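Local structure of periplasmic beta-glucosidase (Pseudomonas aeruginosa, 6R5T) at residues V138-G143 with G396-A401; Q22-S27 with L291-L296; K715-V718 with Q724-S727; K176-Y181 with D240-Q245. The protein probably hydrolyses terminal, non-reducing beta-D-glucosyl residues to release beta-D-glucose, as a periplasmic enzyme of glycoside hydrolase family 3. The protein carries 1 engineered substitution. One frame throughout, in Å; residues are numbered along the deposited sequence. Where two conformers were deposited one is given.

Interaction 1 (V138-G143 with G396-A401). With BGC (beta-D-glucopyranose), chain C.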
loop_
_atom_site.group_PDB
_atom_site.type_symbol
_atom_site.label_atom_id
_atom_site.label_comp_id
_atom_site.label_asym_id
_atom_site.label_seq_id
_atom_site.Cartn_x
_atom_site.Cartn_y
_atom_site.Cartn_z
ATOM N N VAL A 138 10.214 -0.919 11.398
ATOM C CA VAL A 138 10.288 0.566 11.389
ATOM C C VAL A 138 11.113 1.019 12.603
ATOM O O VAL A 138 11.752 2.072 12.481
ATOM C CB VAL A 138 8.899 1.231 11.381
ATOM C CG1 VAL A 138 8.117 0.873 10.124
ATOM C CG2 VAL A 138 8.125 0.882 12.621
ATOM N N SER A 139 11.113 0.227 13.670
ATOM C CA SER A 139 11.867 0.601 14.907
ATOM C C SER A 139 13.375 0.707 14.638
ATOM O O SER A 139 14.108 1.473 15.356
ATOM C CB SER A 139 11.585 -0.387 16.005
ATOM O OG SER A 139 12.116 -1.660 15.633
ATOM N N GLU A 140 13.848 0.051 13.598
ATOM C CA GLU A 140 15.300 -0.018 13.272
ATOM C C GLU A 140 15.783 1.103 12.377
ATOM O O GLU A 140 16.990 1.256 12.300
ATOM C CB GLU A 140 15.592 -1.313 12.535
ATOM C CG GLU A 140 15.424 -2.469 13.431
ATOM C CD GLU A 140 15.388 -3.722 12.614
ATOM O OE1 GLU A 140 16.393 -3.936 11.831
ATOM O OE2 GLU A 140 14.339 -4.433 12.738
ATOM N N GLY A 141 14.882 1.871 11.748
ATOM C CA GLY A 141 15.303 2.954 10.872
ATOM C C GLY A 141 15.123 4.313 11.506
ATOM O O GLY A 141 14.899 4.410 12.751
ATOM N N PHE A 142 15.222 5.321 10.669
ATOM C CA PHE A 142 15.226 6.720 11.115
ATOM C C PHE A 142 13.966 7.449 10.667
ATOM O O PHE A 142 13.917 8.664 10.792
ATOM C CB PHE A 142 16.478 7.420 10.623
ATOM C CG PHE A 142 17.775 6.897 11.170
ATOM C CD1 PHE A 142 17.978 6.773 12.533
ATOM C CD2 PHE A 142 18.813 6.596 10.315
ATOM C CE1 PHE A 142 19.217 6.385 13.041
ATOM C CE2 PHE A 142 20.034 6.155 10.825
ATOM C CZ PHE A 142 20.237 6.085 12.182
ATOM N N GLY A 143 12.952 6.706 10.197
ATOM C CA GLY A 143 11.645 7.269 9.831
ATOM C C GLY A 143 11.503 7.405 8.329
ATOM O O GLY A 143 12.043 6.572 7.586
ATOM N N GLY A 396 14.300 -2.377 24.020
ATOM C CA GLY A 396 13.841 -2.441 22.635
ATOM C C GLY A 396 14.185 -3.731 21.933
ATOM O O GLY A 396 14.768 -4.661 22.552
ATOM N N SER A 397 13.779 -3.811 20.677
ATOM C CA SER A 397 14.229 -4.879 19.773
ATOM C C SER A 397 15.683 -4.618 19.343
ATOM O O SER A 397 16.165 -3.475 19.490
ATOM C CB SER A 397 13.309 -5.010 18.603
ATOM O OG SER A 397 13.423 -3.843 17.819
ATOM N N TRP A 398 16.344 -5.660 18.855
ATOM C CA TRP A 398 17.751 -5.648 18.367
ATOM C C TRP A 398 18.613 -4.984 19.441
ATOM O O TRP A 398 19.343 -4.014 19.170
ATOM C CB TRP A 398 17.894 -5.003 16.982
ATOM C CG TRP A 398 17.230 -5.809 15.875
ATOM C CD1 TRP A 398 16.098 -5.469 15.192
ATOM C CD2 TRP A 398 17.665 -7.063 15.297
ATOM N NE1 TRP A 398 15.754 -6.473 14.300
ATOM C CE2 TRP A 398 16.719 -7.436 14.315
ATOM C CE3 TRP A 398 18.761 -7.913 15.507
ATOM C CZ2 TRP A 398 16.838 -8.606 13.564
ATOM C CZ3 TRP A 398 18.865 -9.080 14.781
ATOM C CH2 TRP A 398 17.910 -9.436 13.829
ATOM N N SER A 399 18.520 -5.554 20.625
ATOM C CA SER A 399 19.206 -4.999 21.818
ATOM C C SER A 399 20.578 -5.642 22.004
ATOM O O SER A 399 21.208 -5.356 23.028
ATOM C CB SER A 399 18.344 -5.159 23.031
ATOM O OG SER A 399 18.075 -6.512 23.296
ATOM N N ALA A 400 21.084 -6.392 21.021
ATOM C CA ALA A 400 22.503 -6.810 21.000
ATOM C C ALA A 400 22.850 -7.504 22.335
ATOM O O ALA A 400 22.116 -8.396 22.727
ATOM C CB ALA A 400 23.378 -5.595 20.696
ATOM N N ALA A 401 23.929 -7.094 22.983
ATOM C CA ALA A 401 24.398 -7.726 24.239
ATOM C C ALA A 401 23.837 -7.007 25.461
ATOM O O ALA A 401 24.325 -7.251 26.585
ATOM C CB ALA A 401 25.888 -7.765 24.264
HETATM C C2 BGC C . 20.621 -8.822 10.573
HETATM C C3 BGC C . 20.919 -10.323 10.381
HETATM C C4 BGC C . 19.587 -11.061 10.686
HETATM C C5 BGC C . 18.559 -10.557 9.658
HETATM C C6 BGC C . 17.181 -11.147 9.865
HETATM C C1 BGC C . 19.475 -8.413 9.640
HETATM O O1 BGC C . 19.211 -7.087 9.978
HETATM O O2 BGC C . 21.728 -7.967 10.312
HETATM O O3 BGC C . 21.913 -10.726 11.344
HETATM O O4 BGC C . 19.819 -12.468 10.506
HETATM O O5 BGC C . 18.318 -9.203 9.902
HETATM O O6 BGC C . 16.289 -10.663 8.855
#

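Interaction 2 (Q22-S27 with L291-L296)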
loop_
_atom_site.group_PDB
_atom_site.type_symbol
_atom_site.label_atom_id
_atom_site.label_comp_id
_atom_site.label_asym_id
_atom_site.label_seq_id
_atom_site.Cartn_x
_atom_site.Cartn_y
_atom_site.Cartn_z
ATOM N N GLN A 22 37.023 -18.201 2.360
ATOM C CA GLN A 22 36.951 -16.781 2.776
ATOM C C GLN A 22 35.523 -16.247 2.659
ATOM O O GLN A 22 35.207 -15.287 3.402
ATOM C CB GLN A 22 37.889 -15.912 1.971
ATOM C CG GLN A 22 39.355 -16.188 2.382
ATOM C CD GLN A 22 39.570 -15.873 3.835
ATOM O OE1 GLN A 22 39.398 -14.717 4.242
ATOM N NE2 GLN A 22 39.893 -16.885 4.635
ATOM N N LEU A 23 34.708 -16.860 1.817
ATOM C CA LEU A 23 33.359 -16.313 1.515
ATOM C C LEU A 23 32.352 -16.827 2.538
ATOM O O LEU A 23 31.177 -16.400 2.483
ATOM C CB LEU A 23 32.952 -16.698 0.097
ATOM C CG LEU A 23 33.998 -16.421 -0.992
ATOM C CD1 LEU A 23 33.423 -16.771 -2.330
ATOM C CD2 LEU A 23 34.507 -14.976 -0.938
ATOM N N ARG A 24 32.768 -17.675 3.465
ATOM C CA ARG A 24 31.823 -18.352 4.363
ATOM C C ARG A 24 31.709 -17.586 5.664
ATOM O O ARG A 24 32.722 -17.412 6.369
ATOM C CB ARG A 24 32.313 -19.768 4.621
ATOM C CG ARG A 24 31.322 -20.596 5.388
ATOM C CD ARG A 24 31.778 -22.031 5.408
ATOM N NE ARG A 24 30.920 -22.864 6.218
ATOM C CZ ARG A 24 31.328 -23.812 7.049
ATOM N NH1 ARG A 24 32.616 -24.044 7.194
ATOM N NH2 ARG A 24 30.451 -24.523 7.743
ATOM N N LEU A 25 30.486 -17.096 5.951
ATOM C CA LEU A 25 30.171 -16.361 7.186
ATOM C C LEU A 25 29.182 -17.200 7.984
ATOM O O LEU A 25 28.107 -17.490 7.470
ATOM C CB LEU A 25 29.564 -15.026 6.780
ATOM C CG LEU A 25 28.901 -14.223 7.881
ATOM C CD1 LEU A 25 29.904 -13.842 8.933
ATOM C CD2 LEU A 25 28.258 -12.952 7.275
ATOM N N VAL A 26 29.553 -17.587 9.193
ATOM C CA VAL A 26 28.732 -18.543 9.975
ATOM C C VAL A 26 28.638 -18.108 11.428
ATOM O O VAL A 26 29.458 -17.340 11.899
ATOM C CB VAL A 26 29.292 -19.973 9.884
ATOM C CG1 VAL A 26 29.081 -20.561 8.521
ATOM C CG2 VAL A 26 30.753 -19.998 10.260
ATOM N N SER A 27 27.637 -18.657 12.108
ATOM C CA SER A 27 27.439 -18.463 13.565
ATOM C C SER A 27 27.426 -19.843 14.220
ATOM O O SER A 27 26.954 -20.792 13.592
ATOM C CB SER A 27 26.158 -17.751 13.871
ATOM O OG SER A 27 25.058 -18.436 13.299
ATOM N N LEU A 291 25.857 -22.557 0.999
ATOM C CA LEU A 291 25.686 -22.933 -0.416
ATOM C C LEU A 291 26.970 -22.634 -1.187
ATOM O O LEU A 291 27.298 -23.416 -2.079
ATOM C CB LEU A 291 24.492 -22.200 -1.032
ATOM C CG LEU A 291 23.213 -23.023 -1.059
ATOM C CD1 LEU A 291 22.802 -23.433 0.326
ATOM C CD2 LEU A 291 22.076 -22.265 -1.728
ATOM N N TYR A 292 27.681 -21.555 -0.873
ATOM C CA TYR A 292 28.885 -21.203 -1.653
ATOM C C TYR A 292 29.935 -22.328 -1.509
ATOM O O TYR A 292 30.506 -22.758 -2.519
ATOM C CB TYR A 292 29.490 -19.870 -1.239
ATOM C CG TYR A 292 28.866 -18.640 -1.858
ATOM C CD1 TYR A 292 27.564 -18.653 -2.342
ATOM C CD2 TYR A 292 29.556 -17.451 -1.887
ATOM C CE1 TYR A 292 27.016 -17.519 -2.922
ATOM C CE2 TYR A 292 29.018 -16.304 -2.455
ATOM C CZ TYR A 292 27.756 -16.353 -2.998
ATOM O OH TYR A 292 27.196 -15.245 -3.552
ATOM N N SER A 293 30.207 -22.755 -0.286
ATOM C CA SER A 293 31.202 -23.823 -0.058
ATOM C C SER A 293 30.741 -25.125 -0.702
ATOM O O SER A 293 31.590 -25.900 -1.154
ATOM C CB SER A 293 31.433 -23.998 1.396
ATOM O OG SER A 293 32.118 -22.865 1.928
ATOM N N THR A 294 29.441 -25.389 -0.746
ATOM C CA THR A 294 28.899 -26.665 -1.281
ATOM C C THR A 294 28.974 -26.663 -2.808
ATOM O O THR A 294 29.238 -27.708 -3.406
ATOM C CB THR A 294 27.462 -26.887 -0.792
ATOM O OG1 THR A 294 27.445 -26.844 0.639
ATOM C CG2 THR A 294 26.847 -28.164 -1.334
ATOM N N TRP A 295 28.714 -25.529 -3.473
ATOM C CA TRP A 295 28.426 -25.541 -4.918
ATOM C C TRP A 295 29.430 -24.770 -5.760
ATOM O O TRP A 295 29.457 -25.021 -6.959
ATOM C CB TRP A 295 27.003 -25.016 -5.206
ATOM C CG TRP A 295 26.004 -25.942 -4.635
ATOM C CD1 TRP A 295 25.261 -25.739 -3.525
ATOM C CD2 TRP A 295 25.658 -27.257 -5.113
ATOM N NE1 TRP A 295 24.429 -26.795 -3.316
ATOM C CE2 TRP A 295 24.658 -27.750 -4.253
ATOM C CE3 TRP A 295 26.059 -28.047 -6.193
ATOM C CZ2 TRP A 295 24.074 -29.014 -4.409
ATOM C CZ3 TRP A 295 25.465 -29.297 -6.351
ATOM C CH2 TRP A 295 24.499 -29.764 -5.469
ATOM N N LEU A 296 30.204 -23.828 -5.250
ATOM C CA LEU A 296 31.063 -23.028 -6.160
ATOM C C LEU A 296 32.076 -23.911 -6.901
ATOM O O LEU A 296 32.315 -23.626 -8.064
ATOM C CB LEU A 296 31.771 -21.885 -5.419
ATOM C CG LEU A 296 30.853 -20.698 -5.038
ATOM C CD1 LEU A 296 31.594 -19.710 -4.186
ATOM C CD2 LEU A 296 30.249 -20.009 -6.245
#

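Interaction 3 (K715-V718 with Q724-S727)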
loop_
_atom_site.group_PDB
_atom_site.type_symbol
_atom_site.label_atom_id
_atom_site.label_comp_id
_atom_site.label_asym_id
_atom_site.label_seq_id
_atom_site.Cartn_x
_atom_site.Cartn_y
_atom_site.Cartn_z
ATOM N N LYS A 715 9.591 27.169 -3.765
ATOM C CA LYS A 715 9.005 27.712 -2.533
ATOM C C LYS A 715 9.819 27.145 -1.389
ATOM O O LYS A 715 10.089 25.916 -1.347
ATOM C CB LYS A 715 7.526 27.319 -2.371
ATOM C CG LYS A 715 6.622 27.837 -3.458
ATOM C CD LYS A 715 5.147 27.530 -3.186
ATOM C CE LYS A 715 4.297 28.608 -3.826
ATOM N NZ LYS A 715 2.852 28.333 -3.684
ATOM N N VAL A 716 10.221 28.012 -0.485
ATOM C CA VAL A 716 11.021 27.707 0.711
ATOM C C VAL A 716 10.098 27.856 1.900
ATOM O O VAL A 716 9.519 28.929 2.080
ATOM C CB VAL A 716 12.245 28.640 0.835
ATOM C CG1 VAL A 716 13.021 28.275 2.076
ATOM C CG2 VAL A 716 13.127 28.570 -0.400
ATOM N N PHE A 717 9.916 26.788 2.675
ATOM C CA PHE A 717 9.039 26.778 3.868
ATOM C C PHE A 717 9.899 26.598 5.103
ATOM O O PHE A 717 10.847 25.793 5.082
ATOM C CB PHE A 717 8.062 25.620 3.888
ATOM C CG PHE A 717 7.159 25.529 2.712
ATOM C CD1 PHE A 717 7.616 24.983 1.540
ATOM C CD2 PHE A 717 5.839 25.934 2.818
ATOM C CE1 PHE A 717 6.740 24.851 0.490
ATOM C CE2 PHE A 717 4.980 25.832 1.740
ATOM C CZ PHE A 717 5.461 25.326 0.562
ATOM N N VAL A 718 9.647 27.402 6.125
ATOM C CA VAL A 718 10.293 27.203 7.433
ATOM C C VAL A 718 9.238 27.120 8.511
ATOM O O VAL A 718 8.213 27.813 8.421
ATOM C CB VAL A 718 11.347 28.304 7.701
ATOM C CG1 VAL A 718 11.910 28.143 9.077
ATOM C CG2 VAL A 718 12.460 28.211 6.658
ATOM N N GLN A 724 3.138 23.448 10.198
ATOM C CA GLN A 724 3.057 24.837 10.750
ATOM C C GLN A 724 4.197 25.644 10.139
ATOM O O GLN A 724 5.183 25.932 10.808
ATOM C CB GLN A 724 3.115 24.849 12.274
ATOM C CG GLN A 724 1.968 24.054 12.885
ATOM C CD GLN A 724 1.900 24.272 14.376
ATOM O OE1 GLN A 724 1.263 25.223 14.847
ATOM N NE2 GLN A 724 2.612 23.435 15.131
ATOM N N THR A 725 4.080 25.969 8.869
ATOM C CA THR A 725 5.158 26.675 8.149
ATOM C C THR A 725 4.632 27.935 7.474
ATOM O O THR A 725 3.377 28.193 7.431
ATOM C CB THR A 725 5.772 25.794 7.056
ATOM O OG1 THR A 725 4.775 25.465 6.091
ATOM C CG2 THR A 725 6.386 24.513 7.585
ATOM N N GLU A 726 5.577 28.724 7.002
ATOM C CA GLU A 726 5.251 29.783 6.019
ATOM C C GLU A 726 6.294 29.716 4.925
ATOM O O GLU A 726 7.412 29.145 5.153
ATOM C CB GLU A 726 5.202 31.147 6.669
ATOM C CG GLU A 726 6.521 31.592 7.198
ATOM C CD GLU A 726 6.395 32.758 8.155
ATOM O OE1 GLU A 726 5.538 32.679 9.061
ATOM O OE2 GLU A 726 7.217 33.675 8.025
ATOM N N SER A 727 5.937 30.296 3.777
ATOM C CA SER A 727 6.831 30.210 2.608
ATOM C C SER A 727 7.201 31.547 1.997
ATOM O O SER A 727 6.475 32.547 2.153
ATOM C CB SER A 727 6.324 29.274 1.579
ATOM O OG SER A 727 5.227 29.773 0.905
#

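Interaction 4 (K176-Y181 with D240-Q245). With BGC (beta-D-glucopyranose), chain C.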
loop_
_atom_site.group_PDB
_atom_site.type_symbol
_atom_site.label_atom_id
_atom_site.label_comp_id
_atom_site.label_asym_id
_atom_site.label_seq_id
_atom_site.Cartn_x
_atom_site.Cartn_y
_atom_site.Cartn_z
ATOM N N LYS A 176 22.717 -1.569 5.811
ATOM C CA LYS A 176 21.652 -2.563 5.456
ATOM C C LYS A 176 20.323 -1.796 5.341
ATOM O O LYS A 176 20.235 -0.672 5.831
ATOM C CB LYS A 176 21.606 -3.670 6.506
ATOM C CG LYS A 176 21.081 -3.281 7.877
ATOM C CD LYS A 176 21.257 -4.374 8.898
ATOM C CE LYS A 176 20.623 -4.104 10.225
ATOM N NZ LYS A 176 20.953 -5.201 11.169
ATOM N N HIS A 177 19.315 -2.364 4.693
ATOM C CA HIS A 177 19.280 -3.628 3.975
ATOM C C HIS A 177 19.172 -3.283 2.486
ATOM O O HIS A 177 18.151 -2.738 2.071
ATOM C CB HIS A 177 18.093 -4.475 4.414
ATOM C CG HIS A 177 18.052 -4.800 5.863
ATOM N ND1 HIS A 177 17.380 -3.993 6.764
ATOM C CD2 HIS A 177 18.531 -5.869 6.545
ATOM C CE1 HIS A 177 17.480 -4.590 7.955
ATOM N NE2 HIS A 177 18.177 -5.683 7.858
ATOM N N PHE A 178 20.211 -3.529 1.693
ATOM C CA PHE A 178 20.274 -3.016 0.303
ATOM C C PHE A 178 19.466 -3.979 -0.546
ATOM O O PHE A 178 19.925 -5.118 -0.772
ATOM C CB PHE A 178 21.746 -2.958 -0.097
ATOM C CG PHE A 178 21.999 -2.247 -1.388
ATOM C CD1 PHE A 178 21.672 -0.924 -1.538
ATOM C CD2 PHE A 178 22.641 -2.895 -2.437
ATOM C CE1 PHE A 178 21.965 -0.246 -2.713
ATOM C CE2 PHE A 178 22.885 -2.236 -3.638
ATOM C CZ PHE A 178 22.553 -0.898 -3.776
ATOM N N ALA A 179 18.254 -3.605 -1.030
ATOM C CA ALA A 179 17.660 -2.280 -0.899
ATOM C C ALA A 179 16.138 -2.410 -0.856
ATOM O O ALA A 179 15.583 -3.382 -1.352
ATOM C CB ALA A 179 18.053 -1.408 -2.079
ATOM N N LEU A 180 15.518 -1.323 -0.359
ATOM C CA LEU A 180 14.069 -1.031 -0.461
ATOM C C LEU A 180 13.247 -1.882 0.510
ATOM O O LEU A 180 12.016 -1.930 0.368
ATOM C CB LEU A 180 13.549 -1.261 -1.885
ATOM C CG LEU A 180 14.359 -0.702 -3.049
ATOM C CD1 LEU A 180 13.581 -0.873 -4.337
ATOM C CD2 LEU A 180 14.778 0.732 -2.829
ATOM N N TYR A 181 13.899 -2.532 1.462
ATOM C CA TYR A 181 13.280 -3.568 2.311
ATOM C C TYR A 181 12.049 -3.025 3.059
ATOM O O TYR A 181 11.069 -3.752 3.246
ATOM C CB TYR A 181 14.377 -4.066 3.239
ATOM C CG TYR A 181 14.025 -5.166 4.196
ATOM C CD1 TYR A 181 13.238 -6.249 3.876
ATOM C CD2 TYR A 181 14.580 -5.115 5.453
ATOM C CE1 TYR A 181 12.942 -7.221 4.836
ATOM C CE2 TYR A 181 14.357 -6.096 6.390
ATOM C CZ TYR A 181 13.506 -7.135 6.095
ATOM O OH TYR A 181 13.272 -8.081 7.064
ATOM N N ASP A 240 25.695 -3.271 -11.454
ATOM C CA ASP A 240 25.547 -2.064 -12.300
ATOM C C ASP A 240 25.445 -0.809 -11.416
ATOM O O ASP A 240 26.127 0.191 -11.635
ATOM C CB ASP A 240 24.367 -2.219 -13.236
ATOM C CG ASP A 240 24.517 -3.380 -14.211
ATOM O OD1 ASP A 240 25.630 -3.910 -14.324
ATOM O OD2 ASP A 240 23.522 -3.765 -14.827
ATOM N N LEU A 241 24.532 -0.825 -10.440
ATOM C CA LEU A 241 24.331 0.349 -9.599
ATOM C C LEU A 241 25.437 0.436 -8.552
ATOM O O LEU A 241 26.157 1.427 -8.501
ATOM C CB LEU A 241 22.954 0.244 -8.963
ATOM C CG LEU A 241 22.653 1.414 -8.035
ATOM C CD1 LEU A 241 22.541 2.716 -8.817
ATOM C CD2 LEU A 241 21.387 1.111 -7.242
ATOM N N LEU A 242 25.527 -0.539 -7.649
ATOM C CA LEU A 242 26.394 -0.375 -6.460
ATOM C C LEU A 242 27.870 -0.244 -6.872
ATOM O O LEU A 242 28.551 0.561 -6.287
ATOM C CB LEU A 242 26.183 -1.598 -5.571
ATOM C CG LEU A 242 27.012 -1.652 -4.294
ATOM C CD1 LEU A 242 26.734 -0.458 -3.388
ATOM C CD2 LEU A 242 26.771 -2.972 -3.581
ATOM N N ARG A 243 28.342 -1.042 -7.832
ATOM C CA ARG A 243 29.794 -1.029 -8.195
ATOM C C ARG A 243 30.042 -0.040 -9.320
ATOM O O ARG A 243 30.873 0.861 -9.152
ATOM C CB ARG A 243 30.241 -2.434 -8.584
ATOM C CG ARG A 243 29.953 -3.460 -7.499
ATOM C CD ARG A 243 30.993 -3.427 -6.460
ATOM N NE ARG A 243 30.835 -4.532 -5.512
ATOM C CZ ARG A 243 31.599 -4.697 -4.445
ATOM N NH1 ARG A 243 32.609 -3.860 -4.215
ATOM N NH2 ARG A 243 31.348 -5.686 -3.609
ATOM N N GLN A 244 29.382 -0.222 -10.449
ATOM C CA GLN A 244 29.719 0.574 -11.649
ATOM C C GLN A 244 29.280 2.034 -11.465
ATOM O O GLN A 244 30.101 2.938 -11.716
ATOM C CB GLN A 244 29.212 -0.153 -12.881
ATOM C CG GLN A 244 29.884 -1.522 -13.034
ATOM C CD GLN A 244 29.318 -2.434 -14.099
ATOM O OE1 GLN A 244 28.211 -2.243 -14.599
ATOM N NE2 GLN A 244 30.067 -3.473 -14.434
ATOM N N GLN A 245 28.067 2.302 -10.999
ATOM C CA GLN A 245 27.584 3.695 -10.910
ATOM C C GLN A 245 28.077 4.367 -9.627
ATOM O O GLN A 245 28.548 5.491 -9.684
ATOM C CB GLN A 245 26.068 3.740 -10.924
ATOM C CG GLN A 245 25.530 4.670 -11.982
ATOM C CD GLN A 245 24.970 3.827 -13.099
ATOM O OE1 GLN A 245 24.192 2.893 -12.857
ATOM N NE2 GLN A 245 25.355 4.165 -14.327
HETATM C C2 BGC C . 20.621 -8.822 10.573
HETATM C C3 BGC C . 20.919 -10.323 10.381
HETATM C C4 BGC C . 19.587 -11.061 10.686
HETATM C C5 BGC C . 18.559 -10.557 9.658
HETATM C C6 BGC C . 17.181 -11.147 9.865
HETATM C C1 BGC C . 19.475 -8.413 9.640
HETATM O O1 BGC C . 19.211 -7.087 9.978
HETATM O O2 BGC C . 21.728 -7.967 10.312
HETATM O O3 BGC C . 21.913 -10.726 11.344
HETATM O O4 BGC C . 19.819 -12.468 10.506
HETATM O O5 BGC C . 18.318 -9.203 9.902
HETATM O O6 BGC C . 16.289 -10.663 8.855
#

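Interaction 1 (V138-G143 with G396-A401)
Ser139 and Ser397 mark the closest approach of the two backbones, with the CA of Ser139 7.7 Å from the CA of Ser397. Glu140 and Trp398 follow at nearly the same spacing, so the two main chains do not touch. Residues 138-140 end a 3-10 turn, closed by a bond from Gly141 N to Val138 O. The 396-401 segment has no regular structure. It leaves helix 391-394 at Gly396, where phi is positive.

The side chains bridge the gap at two points. Ser139 OG lies 3.4 Å from Ser397 OG. Each of these hydroxyls is hydrogen-bonded to the carbonyl O of Ala484, so one carbonyl serves both loops. The first loop belongs to the TIM-barrel domain of family 3 and the second to its C-terminal domain. The contact therefore lies on the seam between domains, beside the sugar pocket.

At the second point the carboxylate of Glu140 reaches the pyrrole side of the Trp398 indole. Glu140 OE2 sits at the ring edge, near its plane, 2.9 Å from Trp398 NE1. The carboxylate is turned 58° from the ring plane. Its other oxygen, OE1, forms a salt bridge to Arg137, which also binds the glucose unit of lactose. Trp398 has CG beside its backbone N (chi1 -67°), which swings the indole toward Glu140 on one side and leaves its benzo end at the sugar. There Trp398 CH2 is 3.9 Å from C4 of the glucose unit, approached obliquely. The galactose unit also touches this ring.

Interaction 2 (Q22-S27 with L291-L296)
Tyr292 is the first residue of helix 291-296 to meet the 22-27 segment. Its ring atom CD2 lies 4.0 Å from Leu23 CD1, and Leu23 CB is about as near to the same ring atom. The leucine side chain crosses the tyrosine at roughly a right angle. The phenol end turns elsewhere: Tyr292 OH is hydrogen-bonded to the carbonyl of Val283.

Ser293 comes next and faces Arg24. Ser293 OG is 3.6 Å from Arg24 CD, a contact with the aliphatic part of the arginine. The arginine chain is extended from CG to NE, with CG opposite the backbone N (chi1 -173°). This carries the guanidinium past the serine to salt bridges with Asp290 and Asp40.

One turn further on, Leu296 CD1 packs 3.9 Å from Leu23 CD1, so a single methyl of Leu23 touches both Tyr292 and Leu296. Ala313 of helix 307-323 also borders Leu23.

In the TIM barrel, strand 24-26 lies beside strand 286-287, and helix 291-301 follows that second strand. The chemistry is thus divided. Apolar contacts join the helix to Leu23, just ahead of strand 24-26; the strand itself meets it through Arg24. The charge of buried Arg24 is probably balanced by Asp290 and Asp40, outside the two segments.

Interaction 3 (K715-V718 with Q724-S727)
Phe717 and Ser727 pair across an antiparallel beta hairpin of the fibronectin type III-like domain. Theirs is a non-hydrogen-bonded pair, with the CA of Phe717 4.3 Å from the CA of Ser727. The next pair, Val718 with Glu726, is hydrogen-bonded both ways: Val718 N to Glu726 O at 3.0 Å, and Glu726 N to Val718 O at 3.1 Å.

Phe717 has CG beside its backbone N (chi1 -57°). This leans the ring toward Ser727, on the sheet face the two share. Ser727 CB sits over one face of the ring, off-centre toward the rim, in a CH-pi contact 3.9 Å from the centroid. The serine hydroxyl lies between N and the carbonyl carbon (chi1 72°) and stays near the CE2 corner of the ring. Lys671 adds a cation-pi contact to the same ring.

Thr725 comes at the ring obliquely. Its OG1 is 3.5 Å from Phe717 CD2, while its CB, with CG2 a little farther off, lies against the Val718 carbonyl. Val718 and Glu726 point to the other sheet face, where Val718 touches Val655 of strand 651-660. The strands are also linked by CA-H...O contacts, one of which places Ser727 CA 3.0 Å from Val716 O.

Interaction 4 (K176-Y181 with D240-Q245)
Phe178 and Leu242 make the main apolar contact of this pair. The ring atom CE2 of Phe178 is 3.9 Å from Leu242 CB, and Leu242 CD2 is almost as close. Leu241 comes in beside it, with CD2 4.2 Å from Phe178 CZ. Both leucines cross the phenylalanine at a slant. Phe178 has CG opposite its backbone N (chi1 -170°), which sends the ring out from the strand toward helix 235-245. The contact is buried.

Polar contacts lie on the other side of the same strand, at the glucose unit of bound lactose. Lys176 NZ donates to O1 at 2.8 Å and to O2 at 3.0 Å. The extended lysine chain also reaches the carbonyl of Phe123. His177 NE2 shares a nearly straight hydrogen bond with O1 at 2.7 Å. Its ring is held between Lys176 CG over one face and Tyr181 CE2 over the other, and ND1 is hydrogen-bonded to Asp128. This fixes the imidazole plane, with the sugar at its edge.

Two backbone features shape the segments. The peptide bonds before His177 and before Ala179 are both cis. The helix widens into a pi-type turn, with Gln245 N bonded to Asp240 O at 2.9 Å.

In the TIM barrel, strand 172-178 runs between strands 121-122 and 218-221. Helix 235-245 covers it from outside, with Leu237 and Leu238 also touching Phe178. Tyr208 of helix 206-213 meets the Phe178 ring edge-to-face, and Phe201 of helix 197-204 borders Leu241.

How the interactions relate
Interactions 2 and 4 both belong to the TIM barrel and reach its parallel sheet, with centres about 22 Å apart. Each packs a helix on a strand. Interaction 4 is nested along the chain within the loop closed by interaction 2, and also within that of interaction 1. Interaction 1 joins the barrel to the C-terminal domain. Its centre is about 22 Å from that of interaction 4, yet Glu140 touches His177, and both contacts reach the same glucose unit. The sugar pocket is thus built from two domains. Interaction 3 comes last in sequence, in the fibronectin-like domain, about 53 Å between centres from interaction 2.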